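Local coordinates for Uly1 (Catenovulum maritimum, PDB 7DRQ), which is an ulvan lyase of polysaccharide lyase family 24 that breaks down the algal polysaccharide ulvan and carries bound calcium, at residues H217-S222 with G226-N231; K244-L249 with W260-K265; I273-Q278 with T305-Y310; D332-A337 with V373-Y378; S400-Y403 with N408-I411. All blocks are in the same frame, centred on the assembly; numbering follows the deposited sequence.

Contact 1 of 5, residues H217-S222 with G226-N231; sequences HMRQGS and GRVVFN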
# COMPACT_ATOMS: atom_id res chain seq x y z
N HIS A 217 -8.20 4.91 -0.27
CA HIS A 217 -8.93 3.67 -0.03
C HIS A 217 -8.25 2.85 1.07
O HIS A 217 -7.04 2.94 1.29
CB HIS A 217 -9.14 2.82 -1.31
CG HIS A 217 -7.92 2.09 -1.81
ND1 HIS A 217 -6.76 2.74 -2.18
CD2 HIS A 217 -7.72 0.78 -2.07
CE1 HIS A 217 -5.88 1.85 -2.62
NE2 HIS A 217 -6.45 0.65 -2.57
N MSE A 218 -9.08 2.07 1.77
CA MSE A 218 -8.63 1.20 2.85
C MSE A 218 -9.46 -0.07 2.79
O MSE A 218 -10.52 -0.12 2.15
CB MSE A 218 -8.74 1.87 4.23
CG MSE A 218 -7.92 3.16 4.36
SE MSE A 218 -7.87 3.82 6.20
CE MSE A 218 -6.70 2.47 6.95
N ARG A 219 -8.99 -1.10 3.48
CA ARG A 219 -9.75 -2.33 3.63
C ARG A 219 -10.45 -2.30 4.97
O ARG A 219 -9.87 -1.87 5.97
CB ARG A 219 -8.83 -3.55 3.54
CG ARG A 219 -8.23 -3.76 2.18
CD ARG A 219 -7.42 -5.05 2.11
NE ARG A 219 -6.44 -4.99 1.04
CZ ARG A 219 -5.50 -5.90 0.84
NH1 ARG A 219 -5.41 -6.96 1.64
NH2 ARG A 219 -4.65 -5.76 -0.17
N GLN A 220 -11.72 -2.69 4.98
CA GLN A 220 -12.49 -2.72 6.20
C GLN A 220 -12.95 -4.14 6.48
O GLN A 220 -13.41 -4.83 5.57
CB GLN A 220 -13.70 -1.79 6.14
CG GLN A 220 -14.32 -1.57 7.52
CD GLN A 220 -15.42 -0.53 7.52
OE1 GLN A 220 -16.15 -0.38 6.54
NE2 GLN A 220 -15.55 0.20 8.62
N GLY A 221 -12.84 -4.55 7.73
CA GLY A 221 -13.37 -5.84 8.14
C GLY A 221 -12.28 -6.84 8.48
O GLY A 221 -11.28 -6.49 9.10
N SER A 222 -12.47 -8.08 8.06
CA SER A 222 -11.58 -9.17 8.42
C SER A 222 -11.25 -9.99 7.18
O SER A 222 -11.82 -9.77 6.10
CB SER A 222 -12.22 -10.07 9.48
OG SER A 222 -13.23 -10.85 8.87
N GLY A 226 -14.59 -8.86 4.37
CA GLY A 226 -13.81 -7.66 4.14
C GLY A 226 -14.23 -6.93 2.89
O GLY A 226 -14.65 -7.53 1.90
N ARG A 227 -14.08 -5.60 2.92
CA ARG A 227 -14.41 -4.77 1.77
C ARG A 227 -13.34 -3.71 1.59
O ARG A 227 -12.56 -3.42 2.50
CB ARG A 227 -15.79 -4.09 1.92
CG ARG A 227 -15.93 -3.17 3.12
CD ARG A 227 -17.21 -2.34 3.01
NE ARG A 227 -17.49 -1.59 4.24
CZ ARG A 227 -18.71 -1.35 4.71
NH1 ARG A 227 -19.77 -1.78 4.05
NH2 ARG A 227 -18.86 -0.66 5.83
N VAL A 228 -13.30 -3.15 0.39
CA VAL A 228 -12.55 -1.93 0.12
C VAL A 228 -13.51 -0.76 0.22
O VAL A 228 -14.60 -0.79 -0.38
CB VAL A 228 -11.87 -1.98 -1.26
CG1 VAL A 228 -11.36 -0.59 -1.65
CG2 VAL A 228 -10.70 -2.97 -1.22
N VAL A 229 -13.12 0.27 0.99
CA VAL A 229 -13.87 1.51 1.08
C VAL A 229 -12.97 2.63 0.58
O VAL A 229 -11.75 2.56 0.71
CB VAL A 229 -14.36 1.81 2.52
CG1 VAL A 229 -15.38 0.75 2.99
CG2 VAL A 229 -13.19 1.91 3.49
N PHE A 230 -13.58 3.65 -0.03
CA PHE A 230 -12.79 4.75 -0.56
C PHE A 230 -13.57 6.06 -0.42
O PHE A 230 -14.80 6.07 -0.39
CB PHE A 230 -12.37 4.52 -2.03
CG PHE A 230 -13.53 4.46 -3.00
CD1 PHE A 230 -14.34 3.33 -3.08
CD2 PHE A 230 -13.78 5.51 -3.87
CE1 PHE A 230 -15.39 3.26 -3.99
CE2 PHE A 230 -14.82 5.47 -4.79
CZ PHE A 230 -15.63 4.34 -4.84
N ASN A 231 -12.83 7.16 -0.34
CA ASN A 231 -13.45 8.47 -0.20
C ASN A 231 -12.64 9.48 -1.00
O ASN A 231 -11.64 9.14 -1.64
CB ASN A 231 -13.58 8.88 1.28
CG ASN A 231 -12.24 8.92 2.00
OD1 ASN A 231 -11.18 8.78 1.38
ND2 ASN A 231 -12.28 9.12 3.31

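Contact 2 of 5, residues K244-L249 with W260-K265; sequences KSFNVL and WSIYGK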
# COMPACT_ATOMS: atom_id res chain seq x y z
N LYS A 244 -17.07 5.13 0.88
CA LYS A 244 -18.00 4.45 -0.00
C LYS A 244 -17.49 3.03 -0.26
O LYS A 244 -16.30 2.84 -0.51
CB LYS A 244 -18.15 5.22 -1.32
CG LYS A 244 -19.04 4.55 -2.35
CD LYS A 244 -19.33 5.46 -3.53
CE LYS A 244 -20.30 6.57 -3.13
NZ LYS A 244 -21.60 6.01 -2.66
N SER A 245 -18.39 2.05 -0.21
CA SER A 245 -17.99 0.66 -0.36
C SER A 245 -17.85 0.28 -1.83
O SER A 245 -18.80 0.42 -2.61
CB SER A 245 -19.02 -0.26 0.29
OG SER A 245 -19.13 0.03 1.66
N PHE A 246 -16.68 -0.24 -2.21
CA PHE A 246 -16.57 -0.87 -3.52
C PHE A 246 -17.34 -2.19 -3.55
O PHE A 246 -18.01 -2.50 -4.54
CB PHE A 246 -15.11 -1.12 -3.90
CG PHE A 246 -15.00 -2.02 -5.10
CD1 PHE A 246 -15.23 -1.52 -6.36
CD2 PHE A 246 -14.77 -3.38 -4.95
CE1 PHE A 246 -15.19 -2.35 -7.47
CE2 PHE A 246 -14.73 -4.22 -6.06
CZ PHE A 246 -14.94 -3.70 -7.31
N ASN A 247 -17.22 -2.98 -2.49
CA ASN A 247 -17.95 -4.23 -2.33
C ASN A 247 -18.58 -4.25 -0.95
O ASN A 247 -18.18 -3.51 -0.04
CB ASN A 247 -17.04 -5.46 -2.57
CG ASN A 247 -15.96 -5.63 -1.51
OD1 ASN A 247 -15.12 -4.75 -1.31
ND2 ASN A 247 -15.98 -6.76 -0.82
N VAL A 248 -19.59 -5.10 -0.78
CA VAL A 248 -20.34 -5.12 0.47
C VAL A 248 -19.58 -5.89 1.54
O VAL A 248 -18.68 -6.69 1.27
CB VAL A 248 -21.74 -5.73 0.26
CG1 VAL A 248 -22.48 -5.03 -0.87
CG2 VAL A 248 -21.61 -7.24 -0.02
N LEU A 249 -19.97 -5.65 2.79
CA LEU A 249 -19.73 -6.61 3.85
C LEU A 249 -20.96 -7.50 3.98
O LEU A 249 -22.06 -7.13 3.56
CB LEU A 249 -19.41 -5.93 5.18
CG LEU A 249 -18.10 -5.15 5.26
CD1 LEU A 249 -18.06 -4.29 6.50
CD2 LEU A 249 -16.89 -6.10 5.23
N TRP A 260 -17.05 -12.97 1.89
CA TRP A 260 -15.70 -13.07 1.34
C TRP A 260 -14.92 -11.82 1.72
O TRP A 260 -15.48 -10.87 2.28
CB TRP A 260 -15.71 -13.27 -0.19
CG TRP A 260 -16.50 -12.24 -0.99
CD1 TRP A 260 -17.86 -12.13 -1.09
CD2 TRP A 260 -15.95 -11.19 -1.80
NE1 TRP A 260 -18.19 -11.09 -1.92
CE2 TRP A 260 -17.04 -10.49 -2.36
CE3 TRP A 260 -14.66 -10.78 -2.11
CZ2 TRP A 260 -16.87 -9.40 -3.23
CZ3 TRP A 260 -14.49 -9.69 -2.96
CH2 TRP A 260 -15.59 -9.01 -3.50
N SER A 261 -13.61 -11.85 1.46
CA SER A 261 -12.72 -10.73 1.73
C SER A 261 -11.91 -10.43 0.47
O SER A 261 -11.73 -11.29 -0.39
CB SER A 261 -11.79 -11.03 2.91
OG SER A 261 -11.17 -9.83 3.36
N ILE A 262 -11.40 -9.21 0.38
CA ILE A 262 -10.90 -8.67 -0.87
C ILE A 262 -9.43 -8.29 -0.70
O ILE A 262 -9.07 -7.61 0.27
CB ILE A 262 -11.76 -7.49 -1.35
CG1 ILE A 262 -11.20 -6.86 -2.63
CG2 ILE A 262 -11.93 -6.44 -0.23
CD1 ILE A 262 -12.22 -5.96 -3.33
N TYR A 263 -8.59 -8.76 -1.62
CA TYR A 263 -7.14 -8.61 -1.54
C TYR A 263 -6.69 -7.93 -2.83
O TYR A 263 -6.52 -8.60 -3.86
CB TYR A 263 -6.45 -9.97 -1.35
CG TYR A 263 -6.67 -10.52 0.04
CD1 TYR A 263 -7.88 -11.10 0.40
CD2 TYR A 263 -5.67 -10.43 1.01
CE1 TYR A 263 -8.08 -11.58 1.68
CE2 TYR A 263 -5.87 -10.91 2.29
CZ TYR A 263 -7.08 -11.48 2.61
OH TYR A 263 -7.29 -11.95 3.88
N GLY A 264 -6.50 -6.62 -2.78
CA GLY A 264 -6.14 -5.91 -3.98
C GLY A 264 -5.92 -4.44 -3.69
O GLY A 264 -5.79 -4.03 -2.53
N LYS A 265 -5.91 -3.65 -4.75
CA LYS A 265 -5.59 -2.24 -4.60
C LYS A 265 -6.31 -1.45 -5.68
O LYS A 265 -6.37 -1.88 -6.84
CB LYS A 265 -4.08 -2.00 -4.69
CG LYS A 265 -3.67 -0.60 -4.25
CD LYS A 265 -2.17 -0.53 -3.94
CE LYS A 265 -1.74 -1.64 -3.00
NZ LYS A 265 -0.29 -1.50 -2.70
O HOH W 1 -17.26 -8.97 0.86

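Contact 3 of 5, residues I273-Q278 with T305-Y310; sequences IRIGFQ and TQWKNY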
# COMPACT_ATOMS: atom_id res chain seq x y z
N ILE A 273 -10.30 5.87 -12.11
CA ILE A 273 -10.21 5.12 -10.87
C ILE A 273 -10.58 3.67 -11.16
O ILE A 273 -11.63 3.40 -11.75
CB ILE A 273 -11.13 5.73 -9.81
CG1 ILE A 273 -10.60 7.09 -9.38
CG2 ILE A 273 -11.27 4.82 -8.62
CD1 ILE A 273 -11.62 7.93 -8.63
N ARG A 274 -9.70 2.73 -10.80
CA ARG A 274 -9.94 1.31 -11.07
C ARG A 274 -9.47 0.47 -9.89
O ARG A 274 -8.85 0.96 -8.95
CB ARG A 274 -9.22 0.84 -12.36
CG ARG A 274 -9.01 1.91 -13.42
CD ARG A 274 -8.36 1.36 -14.69
NE ARG A 274 -8.20 2.43 -15.69
CZ ARG A 274 -8.72 2.40 -16.92
NH1 ARG A 274 -9.40 1.34 -17.34
NH2 ARG A 274 -8.54 3.44 -17.73
N ILE A 275 -9.80 -0.82 -9.93
CA ILE A 275 -9.38 -1.76 -8.89
C ILE A 275 -9.03 -3.10 -9.52
O ILE A 275 -9.67 -3.53 -10.48
CB ILE A 275 -10.47 -1.91 -7.81
CG1 ILE A 275 -9.92 -2.63 -6.56
CG2 ILE A 275 -11.69 -2.61 -8.40
CD1 ILE A 275 -10.92 -2.67 -5.38
N GLY A 276 -8.00 -3.74 -8.99
CA GLY A 276 -7.72 -5.13 -9.29
C GLY A 276 -7.58 -5.87 -7.98
O GLY A 276 -7.07 -5.32 -7.01
N PHE A 277 -8.08 -7.10 -7.94
CA PHE A 277 -8.05 -7.80 -6.66
C PHE A 277 -8.19 -9.30 -6.87
O PHE A 277 -8.56 -9.78 -7.94
CB PHE A 277 -9.14 -7.27 -5.71
CG PHE A 277 -10.55 -7.51 -6.19
CD1 PHE A 277 -11.19 -6.57 -6.99
CD2 PHE A 277 -11.26 -8.65 -5.80
CE1 PHE A 277 -12.49 -6.76 -7.42
CE2 PHE A 277 -12.58 -8.85 -6.23
CZ PHE A 277 -13.19 -7.90 -7.03
N GLN A 278 -7.86 -10.03 -5.81
CA GLN A 278 -8.20 -11.44 -5.67
C GLN A 278 -9.11 -11.60 -4.45
O GLN A 278 -9.23 -10.71 -3.62
CB GLN A 278 -6.93 -12.31 -5.55
CG GLN A 278 -5.97 -12.03 -6.71
CD GLN A 278 -4.81 -13.00 -6.80
OE1 GLN A 278 -3.80 -12.86 -6.10
NE2 GLN A 278 -4.93 -13.99 -7.68
N THR A 305 -19.82 6.08 -9.46
CA THR A 305 -20.77 5.37 -10.30
C THR A 305 -20.06 4.85 -11.54
O THR A 305 -18.84 4.99 -11.69
CB THR A 305 -21.94 6.27 -10.68
OG1 THR A 305 -21.47 7.33 -11.52
CG2 THR A 305 -22.57 6.88 -9.43
N GLN A 306 -20.84 4.24 -12.45
CA GLN A 306 -20.33 3.85 -13.77
C GLN A 306 -19.21 2.83 -13.69
O GLN A 306 -18.23 2.89 -14.44
CB GLN A 306 -19.86 5.08 -14.55
CG GLN A 306 -20.94 6.12 -14.81
CD GLN A 306 -20.40 7.29 -15.60
OE1 GLN A 306 -19.87 7.11 -16.70
NE2 GLN A 306 -20.49 8.49 -15.03
N TRP A 307 -19.32 1.89 -12.75
CA TRP A 307 -18.33 0.84 -12.61
C TRP A 307 -18.60 -0.28 -13.61
O TRP A 307 -19.75 -0.70 -13.80
CB TRP A 307 -18.33 0.29 -11.19
CG TRP A 307 -17.54 1.14 -10.25
CD1 TRP A 307 -17.99 2.18 -9.50
CD2 TRP A 307 -16.13 1.03 -9.98
NE1 TRP A 307 -16.96 2.72 -8.76
CE2 TRP A 307 -15.80 2.04 -9.05
CE3 TRP A 307 -15.11 0.18 -10.44
CZ2 TRP A 307 -14.51 2.22 -8.56
CZ3 TRP A 307 -13.81 0.36 -9.95
CH2 TRP A 307 -13.53 1.37 -9.02
N LYS A 308 -17.52 -0.78 -14.22
CA LYS A 308 -17.61 -1.73 -15.32
C LYS A 308 -16.53 -2.80 -15.17
O LYS A 308 -15.50 -2.57 -14.55
CB LYS A 308 -17.46 -1.03 -16.67
CG LYS A 308 -18.29 0.25 -16.77
CD LYS A 308 -18.75 0.53 -18.17
CE LYS A 308 -19.81 1.62 -18.18
NZ LYS A 308 -19.28 2.89 -18.72
N ASN A 309 -16.79 -3.97 -15.76
CA ASN A 309 -15.75 -4.99 -15.81
C ASN A 309 -14.91 -4.78 -17.07
O ASN A 309 -15.09 -3.82 -17.82
CB ASN A 309 -16.36 -6.39 -15.72
CG ASN A 309 -17.26 -6.74 -16.91
OD1 ASN A 309 -17.18 -6.13 -17.98
ND2 ASN A 309 -18.13 -7.74 -16.71
N TYR A 310 -13.95 -5.68 -17.31
CA TYR A 310 -12.99 -5.42 -18.38
C TYR A 310 -13.66 -5.42 -19.74
O TYR A 310 -13.15 -4.78 -20.67
CB TYR A 310 -11.83 -6.42 -18.35
CG TYR A 310 -12.11 -7.74 -19.06
CD1 TYR A 310 -12.76 -8.78 -18.42
CD2 TYR A 310 -11.69 -7.94 -20.37
CE1 TYR A 310 -13.01 -9.99 -19.07
CE2 TYR A 310 -11.92 -9.13 -21.03
CZ TYR A 310 -12.58 -10.15 -20.38
OH TYR A 310 -12.79 -11.33 -21.05

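Contact 4 of 5, residues D332-A337 with V373-Y378; sequences DLLPDA and VIKKVY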
# COMPACT_ATOMS: atom_id res chain seq x y z
N ASP A 332 -6.67 -22.47 -12.48
CA ASP A 332 -6.46 -23.08 -13.76
C ASP A 332 -4.99 -23.37 -14.03
O ASP A 332 -4.69 -24.23 -14.87
CB ASP A 332 -6.98 -22.15 -14.86
CG ASP A 332 -8.43 -21.93 -14.74
OD1 ASP A 332 -9.01 -22.58 -13.81
OD2 ASP A 332 -9.10 -21.35 -15.64
N LEU A 333 -4.08 -22.56 -13.48
CA LEU A 333 -2.67 -22.73 -13.73
C LEU A 333 -2.09 -23.98 -13.08
O LEU A 333 -0.98 -24.40 -13.43
CB LEU A 333 -1.92 -21.49 -13.23
CG LEU A 333 -2.45 -20.16 -13.76
CD1 LEU A 333 -1.73 -18.98 -13.10
CD2 LEU A 333 -2.35 -20.08 -15.27
N LEU A 334 -2.81 -24.57 -12.14
CA LEU A 334 -2.45 -25.85 -11.51
C LEU A 334 -3.68 -26.73 -11.60
O LEU A 334 -4.33 -27.01 -10.59
CB LEU A 334 -2.00 -25.65 -10.06
CG LEU A 334 -0.76 -24.77 -9.88
CD1 LEU A 334 -0.64 -24.30 -8.44
CD2 LEU A 334 0.49 -25.56 -10.28
N PRO A 335 -4.06 -27.14 -12.81
CA PRO A 335 -5.39 -27.73 -12.99
C PRO A 335 -5.56 -29.08 -12.31
O PRO A 335 -6.70 -29.49 -12.10
CB PRO A 335 -5.52 -27.86 -14.52
CG PRO A 335 -4.12 -27.93 -15.00
CD PRO A 335 -3.28 -27.11 -14.06
N ASP A 336 -4.48 -29.76 -11.95
CA ASP A 336 -4.58 -31.03 -11.24
C ASP A 336 -4.43 -30.88 -9.73
O ASP A 336 -4.48 -31.89 -9.01
CB ASP A 336 -3.52 -32.01 -11.75
CG ASP A 336 -3.79 -32.47 -13.17
OD1 ASP A 336 -4.98 -32.64 -13.52
OD2 ASP A 336 -2.82 -32.66 -13.93
N ALA A 337 -4.24 -29.66 -9.24
CA ALA A 337 -4.02 -29.41 -7.82
C ALA A 337 -5.39 -29.21 -7.17
O ALA A 337 -5.82 -28.09 -6.90
CB ALA A 337 -3.10 -28.22 -7.60
N VAL A 373 5.29 -25.10 -0.17
CA VAL A 373 5.23 -24.73 -1.57
C VAL A 373 6.20 -25.61 -2.35
O VAL A 373 7.40 -25.62 -2.07
CB VAL A 373 5.57 -23.24 -1.77
CG1 VAL A 373 5.71 -22.93 -3.25
CG2 VAL A 373 4.51 -22.37 -1.12
N ILE A 374 5.69 -26.36 -3.32
CA ILE A 374 6.53 -27.21 -4.16
C ILE A 374 6.65 -26.70 -5.58
O ILE A 374 7.46 -27.23 -6.35
CB ILE A 374 6.04 -28.67 -4.16
CG1 ILE A 374 4.67 -28.81 -4.84
CG2 ILE A 374 6.02 -29.24 -2.74
CD1 ILE A 374 4.29 -30.24 -5.16
N LYS A 375 5.88 -25.67 -5.94
CA LYS A 375 5.93 -25.12 -7.29
C LYS A 375 5.39 -23.70 -7.22
O LYS A 375 4.39 -23.45 -6.54
CB LYS A 375 5.11 -25.97 -8.26
CG LYS A 375 5.01 -25.40 -9.66
CD LYS A 375 4.08 -26.24 -10.51
CE LYS A 375 4.79 -26.78 -11.72
NZ LYS A 375 4.04 -27.94 -12.30
N LYS A 376 6.06 -22.77 -7.90
CA LYS A 376 5.65 -21.38 -7.98
C LYS A 376 5.35 -21.04 -9.43
O LYS A 376 6.22 -21.19 -10.29
CB LYS A 376 6.73 -20.44 -7.43
CG LYS A 376 7.15 -20.73 -5.99
CD LYS A 376 8.31 -19.82 -5.58
CE LYS A 376 8.68 -19.98 -4.11
NZ LYS A 376 9.70 -18.97 -3.69
N VAL A 377 4.13 -20.59 -9.70
CA VAL A 377 3.73 -20.22 -11.05
C VAL A 377 3.47 -18.72 -11.07
O VAL A 377 2.62 -18.22 -10.32
CB VAL A 377 2.48 -20.99 -11.50
CG1 VAL A 377 2.10 -20.56 -12.91
CG2 VAL A 377 2.71 -22.50 -11.40
N TYR A 378 4.18 -18.00 -11.93
CA TYR A 378 3.94 -16.57 -12.11
C TYR A 378 3.15 -16.36 -13.39
O TYR A 378 3.47 -16.95 -14.42
CB TYR A 378 5.27 -15.81 -12.15
CG TYR A 378 6.09 -16.02 -10.90
CD1 TYR A 378 5.92 -15.20 -9.79
CD2 TYR A 378 7.01 -17.07 -10.82
CE1 TYR A 378 6.65 -15.41 -8.64
CE2 TYR A 378 7.74 -17.28 -9.67
CZ TYR A 378 7.56 -16.45 -8.59
OH TYR A 378 8.30 -16.67 -7.45

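Contact 5 of 5, residues S400-Y403 with N408-I411; sequences SQLY and NIYI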
# COMPACT_ATOMS: atom_id res chain seq x y z
N SER A 400 6.80 -9.19 -8.58
CA SER A 400 5.63 -9.05 -7.71
C SER A 400 4.84 -7.77 -7.93
O SER A 400 3.73 -7.65 -7.39
CB SER A 400 6.06 -9.13 -6.23
OG SER A 400 6.87 -8.01 -5.90
N GLN A 401 5.36 -6.82 -8.71
CA GLN A 401 4.66 -5.57 -8.95
C GLN A 401 4.87 -5.13 -10.39
O GLN A 401 5.85 -5.51 -11.04
CB GLN A 401 5.12 -4.48 -7.95
CG GLN A 401 4.41 -4.65 -6.60
CD GLN A 401 4.74 -3.58 -5.59
OE1 GLN A 401 4.21 -2.47 -5.65
NE2 GLN A 401 5.58 -3.92 -4.63
N LEU A 402 3.91 -4.36 -10.91
CA LEU A 402 4.00 -3.78 -12.24
C LEU A 402 3.81 -2.27 -12.16
O LEU A 402 3.01 -1.78 -11.35
CB LEU A 402 2.95 -4.36 -13.20
CG LEU A 402 3.20 -5.57 -14.10
CD1 LEU A 402 2.07 -5.64 -15.13
CD2 LEU A 402 4.57 -5.52 -14.78
N TYR A 403 4.53 -1.54 -13.00
CA TYR A 403 4.45 -0.09 -13.06
C TYR A 403 4.24 0.33 -14.51
O TYR A 403 4.38 -0.47 -15.45
CB TYR A 403 5.73 0.53 -12.49
CG TYR A 403 6.04 -0.02 -11.12
CD1 TYR A 403 5.40 0.48 -10.00
CD2 TYR A 403 6.95 -1.06 -10.96
CE1 TYR A 403 5.67 -0.02 -8.75
CE2 TYR A 403 7.22 -1.57 -9.70
CZ TYR A 403 6.57 -1.05 -8.60
OH TYR A 403 6.84 -1.54 -7.34
N ASN A 408 4.82 2.24 -21.92
CA ASN A 408 5.47 1.03 -21.42
C ASN A 408 4.91 0.57 -20.08
O ASN A 408 4.28 1.33 -19.33
CB ASN A 408 6.98 1.26 -21.26
CG ASN A 408 7.65 1.59 -22.56
OD1 ASN A 408 7.44 0.90 -23.56
ND2 ASN A 408 8.44 2.65 -22.57
N ILE A 409 5.17 -0.70 -19.78
CA ILE A 409 5.07 -1.22 -18.42
C ILE A 409 6.47 -1.61 -17.96
O ILE A 409 7.38 -1.84 -18.77
CB ILE A 409 4.10 -2.42 -18.30
CG1 ILE A 409 4.54 -3.55 -19.23
CG2 ILE A 409 2.66 -1.97 -18.56
CD1 ILE A 409 3.69 -4.85 -19.08
N TYR A 410 6.64 -1.68 -16.64
CA TYR A 410 7.96 -1.89 -16.06
C TYR A 410 7.90 -2.88 -14.92
O TYR A 410 6.95 -2.88 -14.13
CB TYR A 410 8.56 -0.59 -15.52
CG TYR A 410 8.74 0.48 -16.55
CD1 TYR A 410 9.91 0.57 -17.29
CD2 TYR A 410 7.73 1.41 -16.78
CE1 TYR A 410 10.08 1.57 -18.23
CE2 TYR A 410 7.89 2.40 -17.73
CZ TYR A 410 9.07 2.48 -18.45
OH TYR A 410 9.23 3.46 -19.39
N ILE A 411 8.94 -3.72 -14.84
CA ILE A 411 9.30 -4.46 -13.64
C ILE A 411 10.50 -3.74 -13.03
O ILE A 411 11.46 -3.43 -13.74
CB ILE A 411 9.64 -5.92 -13.95
CG1 ILE A 411 8.41 -6.68 -14.44
CG2 ILE A 411 10.26 -6.62 -12.73
CD1 ILE A 411 8.76 -7.93 -15.23

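Contact 1 of 5, residues H217-S222 with G226-N231
Gln220 and Arg227 face each other across an antiparallel beta hairpin built from strands 214-220 and 225-234, inside one four-stranded sheet of the beta-propeller fold. The two side chains run side by side and point the same way. Gln220 has CG anti to its own N (chi1 -167°) and an extended chain, which brings OE1 to the guanidinium edge of Arg227. That oxygen lies in the guanidinium plane and accepts two bonds, from NE of Arg227 at 2.9 Å and from NH2 of Arg227 at 2.8 Å. The amide plane is turned 41° from the guanidinium, and NH2 sits above the carbonyl plane of the amide. NE2 of Gln220 bonds to Ser199 O, so both ends of the amide are held. Backbone bonds pair Met218 with Val229 and Gln220 with Arg227. The opposite face carries His217, Arg219, Val228 and Phe230. His217 CB meets Phe230 CB at 3.7 Å. The imidazole is fixed from outside, by ND1 to Thr205 O, and Arg219 reaches Gly264 O through NH2. Val228 CG1, anti to the backbone N (chi1 167°), lies at the imidazole edge, 3.9 Å from His217 CD2.

Contact 2 of 5, residues K244-L249 with W260-K265
The seam between two neighbouring sheets, one ending in strand 239-245 and the other starting with strand 261-269, is filled here by Asn247, Trp260 and Ile262. With CG between the backbone N and the carbonyl carbon (chi1 67°), the amide of Asn247 comes over one face of the Trp260 indole. Its ND2 stands 3.5 Å above the ring plane, displaced toward the rim, and is 3.5 Å from Trp260 CH2. The amide and indole planes are 37° apart. The other end of the amide turns to Ile262, with Asn247 OD1 3.7 Å from Ile262 CD1. In the beta-propeller fold such sheets are the blades, and Asn247 also ties back to the preceding one: OD1 accepts from Val228 N and ND2 donates to Gly226 O. Replacing Asn247 with an alanine would probably leave these two backbone groups without their mates and open a gap against the indole. The Phe246 ring meets the same methyl, with Phe246 CD2 4.0 Å from Ile262 CD1, and the two side chains cross at about a right angle. Trp260 NE1 is bonded to Val320 O. A water over the same indole face bridges Val248 O at 2.7 Å and Trp260 O at 3.0 Å.

Contact 3 of 5, residues I273-Q278 with T305-Y310
Apolar packing carries most of this contact, in which the six-membered ring of Trp307 rests against Ile273 and Ile275. Ile273 CG2 lies 4.1 Å from Trp307 CH2. Ile275 CG2 lies 4.0 Å from Trp307 CZ3, and these two side chains cross at about a right angle. Phe246 meets Trp307 edge to face. Trp307 CG is anti to the carbonyl carbon (chi1 -82°), and the indole extends from the short strand 307-308 toward strand 272-280. Backbone atoms make the second kind of contact. The ring lies obliquely against the main chain, with Trp307 CH2 3.9 Å from Ile273 O and 4.1 Å from Arg274 CA. The polar bond of the indole runs from NE1 to Gly303 O. An alanine in place of Trp307 would probably open a gap beside both isoleucines and leave Gly303 O without this donor. Strand 290-298 lies between the two in this propeller sheet. The indole therefore joins its non-adjacent strands mainly through van der Waals packing, with NE1 satisfied by Gly303 O.

Contact 4 of 5, residues D332-A337 with V373-Y378
Leu333 and Leu334 pack on Val377 where the loop between strands 326-328 and 343-344 lies against strand 372-383, in the neighbouring sheet of the beta-propeller. Val377 uses both methyls. CG1, anti to the backbone N (chi1 180°), meets Leu333, at 4.1 Å from Leu333 CB and 4.1 Å from Leu333 CD1. CG2 of Val377 faces Leu334 instead, 3.9 Å from Leu334 CD2. The Leu333 side chain crosses Val377 obliquely. Leu334 slides past it in the opposite direction. Lys375 is exposed, and its aliphatic part finishes the patch. Its chain bends at chi3 (-121°), and CD of Lys375 lies 3.7 Å from Leu334 CD2.

The next shell is made by the backbones. Val377 is held in its sheet by backbone bonding to Thr365 of strand 359-369. Thr394 touches both Leu333 and Val377. On the loop side, Leu333 closes a short 3-10 segment, and Leu334 starts a type I beta turn that ends at Ala337. The carbonyl of Ala337 accepts from Arg286 NE. Across the turn, Ala337 N donates to Leu334 O at 3.0 Å.

Contact 5 of 5, residues S400-Y403 with N408-I411
Leu402 lies beside Ile409 and Ile411 at the start of an antiparallel beta hairpin, the outer edge of a four-stranded propeller sheet. From CB its chain leads through CG to two methyls. CD1 goes toward Ile409, 4.3 Å from Ile409 CD1. CD2 of Leu402 rests 3.6 Å from Tyr410 O and 4.0 Å from Ile411 CG1. The next pair, Tyr403 and Tyr410, is joined through the backbone. Tyr403 N donates to Tyr410 O at 3.0 Å. Tyr410 N returns a bond to Tyr403 O at 2.8 Å. The same oxygen receives a CA-H contact from Ile409 CA at 3.1 Å. The two tyrosine side chains share one face of the sheet. Strand 408-415 is flanked on one side by 403-405. On its other side Ile409 and Ile411 bond through their backbones to Ala424 and Glu422 of strand 418-425. Leu402 also packs on His360 and Ile362 of strand 359-369, which belongs to the preceding sheet.

Overall arrangement
Contacts 1, 2 and 3 form one continuous region. The centres of contacts 1 and 2 are 6 Å apart, and those of contacts 2 and 3 are 11 Å apart. Lys244 N probably bonds to Phe230 O at 2.8 Å, and Tyr263 O probably accepts from Gln278 N at 2.8 Å. Val228 CG2 also packs on Ile275 CD1 at 4.2 Å, linking contacts 1 and 3. Contacts 4 and 5 touch none of the others, though by nearest atoms contact 5 comes within about 5 Å of contact 2 and contact 4 within about 8 Å of contact 3. Of the calcium-binding residues, Leu283 has its side chain about 8 Å from that of Trp260, and Phe287 about 8 Å from that of Leu334. A bound calcium ion lies about 11 Å from the Trp260 side chain.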